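Local coordinates for protein transketolase (Campylobacter jejuni, PDB 3L84) that belongs to the transketolase family of thiamine diphosphate-binding enzymes, each chain combining a thiamine diphosphate binding domain, a pyrimidine binding domain and a C-terminal domain, at residues L316-L320 / L355-L359. Residues are numbered along the deposited sequence; the frame is centred on the assembly and turned at random.
Sequences LLERL and LEGFL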
loop_
_atom_site.group_PDB
_atom_site.type_symbol
_atom_site.label_atom_id
_atom_site.label_comp_id
_atom_site.label_asym_id
_atom_site.label_seq_id
_atom_site.Cartn_x
_atom_site.Cartn_y
_atom_site.Cartn_z
ATOM N N LEU A 316 -8.597 -0.223 37.822
ATOM C CA LEU A 316 -8.394 -0.699 36.455
ATOM C C LEU A 316 -7.926 0.446 35.548
ATOM O O LEU A 316 -6.971 0.282 34.813
ATOM C CB LEU A 316 -9.689 -1.298 35.910
ATOM C CG LEU A 316 -9.693 -1.636 34.417
ATOM C CD1 LEU A 316 -8.552 -2.584 34.053
ATOM C CD2 LEU A 316 -11.030 -2.191 33.979
ATOM N N LEU A 317 -8.593 1.591 35.606
ATOM C CA LEU A 317 -8.212 2.701 34.759
ATOM C C LEU A 317 -6.767 3.100 35.073
ATOM O O LEU A 317 -5.998 3.331 34.161
ATOM C CB LEU A 317 -9.192 3.865 34.873
ATOM C CG LEU A 317 -8.809 5.093 34.045
ATOM C CD1 LEU A 317 -8.651 4.745 32.581
ATOM C CD2 LEU A 317 -9.846 6.219 34.233
ATOM N N GLU A 318 -6.394 3.135 36.350
ATOM C CA GLU A 318 -5.017 3.469 36.688
ATOM C C GLU A 318 -4.001 2.478 36.137
ATOM O O GLU A 318 -2.929 2.894 35.689
ATOM C CB GLU A 318 -4.849 3.701 38.197
ATOM C CG GLU A 318 -5.353 5.089 38.610
ATOM C CD GLU A 318 -4.470 6.223 38.011
ATOM O OE1 GLU A 318 -4.972 7.084 37.259
ATOM O OE2 GLU A 318 -3.241 6.226 38.257
ATOM N N ARG A 319 -4.321 1.182 36.155
ATOM C CA ARG A 319 -3.432 0.200 35.532
ATOM C C ARG A 319 -3.323 0.408 34.035
ATOM O O ARG A 319 -2.238 0.242 33.464
ATOM C CB ARG A 319 -3.887 -1.223 35.836
ATOM C CG ARG A 319 -3.798 -1.612 37.307
ATOM C CD ARG A 319 -3.988 -3.095 37.524
ATOM N NE ARG A 319 -5.295 -3.588 37.107
ATOM C CZ ARG A 319 -6.380 -3.616 37.859
ATOM N NH1 ARG A 319 -6.385 -3.124 39.102
ATOM N NH2 ARG A 319 -7.520 -4.114 37.377
ATOM N N LEU A 320 -4.432 0.733 33.375
ATOM C CA LEU A 320 -4.405 0.945 31.941
ATOM C C LEU A 320 -3.571 2.162 31.566
ATOM O O LEU A 320 -2.894 2.186 30.545
ATOM C CB LEU A 320 -5.827 1.102 31.409
ATOM C CG LEU A 320 -6.703 -0.121 31.433
ATOM C CD1 LEU A 320 -8.141 0.270 31.238
ATOM C CD2 LEU A 320 -6.261 -1.148 30.396
ATOM N N LEU A 355 -1.223 -7.348 30.579
ATOM C CA LEU A 355 -1.550 -5.967 30.255
ATOM C C LEU A 355 -3.004 -5.907 29.832
ATOM O O LEU A 355 -3.369 -6.370 28.739
ATOM C CB LEU A 355 -0.638 -5.455 29.138
ATOM C CG LEU A 355 0.851 -5.376 29.466
ATOM C CD1 LEU A 355 1.666 -5.184 28.215
ATOM C CD2 LEU A 355 1.187 -4.304 30.503
ATOM N N GLU A 356 -3.856 -5.317 30.664
ATOM C CA GLU A 356 -5.274 -5.289 30.368
ATOM C C GLU A 356 -5.629 -4.518 29.096
ATOM O O GLU A 356 -6.660 -4.784 28.486
ATOM C CB GLU A 356 -6.038 -4.753 31.583
ATOM C CG GLU A 356 -6.088 -5.763 32.734
ATOM C CD GLU A 356 -6.283 -5.142 34.100
ATOM O OE1 GLU A 356 -5.515 -4.234 34.437
ATOM O OE2 GLU A 356 -7.198 -5.576 34.863
ATOM N N GLY A 357 -4.772 -3.592 28.672
ATOM C CA GLY A 357 -4.998 -2.840 27.469
ATOM C C GLY A 357 -4.305 -3.354 26.213
ATOM O O GLY A 357 -4.426 -2.718 25.162
ATOM N N PHE A 358 -3.579 -4.473 26.303
ATOM C CA PHE A 358 -2.901 -5.068 25.156
ATOM C C PHE A 358 -3.861 -5.948 24.376
ATOM O O PHE A 358 -4.436 -6.870 24.921
ATOM C CB PHE A 358 -1.698 -5.858 25.644
ATOM C CG PHE A 358 -0.796 -6.334 24.553
ATOM C CD1 PHE A 358 0.296 -5.572 24.127
ATOM C CD2 PHE A 358 -1.015 -7.565 23.944
ATOM C CE1 PHE A 358 1.135 -6.027 23.128
ATOM C CE2 PHE A 358 -0.146 -8.023 22.939
ATOM C CZ PHE A 358 0.905 -7.242 22.536
ATOM N N LEU A 359 -4.026 -5.691 23.085
ATOM C CA LEU A 359 -4.974 -6.434 22.266
ATOM C C LEU A 359 -4.595 -6.216 20.806
ATOM O O LEU A 359 -3.700 -5.445 20.490
ATOM C CB LEU A 359 -6.427 -6.012 22.539
ATOM C CG LEU A 359 -6.966 -4.735 21.853
ATOM C CD1 LEU A 359 -8.456 -4.507 22.273
ATOM C CD2 LEU A 359 -6.165 -3.481 22.091
#
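The carboxylate of Glu-356 is held by two nitrogens of Arg-319, with NE 2.8 Å from OE1 and NH2 2.9 Å from OE2. Both bonds are nearly straight, the first at 169°, and each oxygen accepts through its syn lone pair and lies close to the guanidinium plane. The two flat groups are nearly coplanar, 26° apart, in a side-on bidentate salt bridge that fixes the rotation of the carboxylate. A bend in the arginine chain at chi3 (-62°) brings NE round to the glutamate, whose own chain runs extended beyond CG. Leu-316 flanks the pair: its CA lies over one guanidinium face, offset toward the rim, and its CD1 packs against the carboxylate, 3.4 Å from Glu-356 CD. Deeper in, Leu-320 sets CD2 against the middle of the turn, 3.8 Å from Glu-356 CB and 3.3 Å from the backbone N of Gly-357. Here the backbones come nearest, with the CA atoms of Leu-320 and Gly-357 5.9 Å apart. Residues 355-358 form a type I turn, closed by Phe-358 N to Leu-355 O. Salt bridge and leucine packing thus link helix 314-321, in the thiamine diphosphate binding family region, to a turn of the pyrimidine binding one, leading from helix 340-354 into strand 358-362 of the six-stranded parallel sheet, while Leu-316 also touches Leu-137 on helix 118-137.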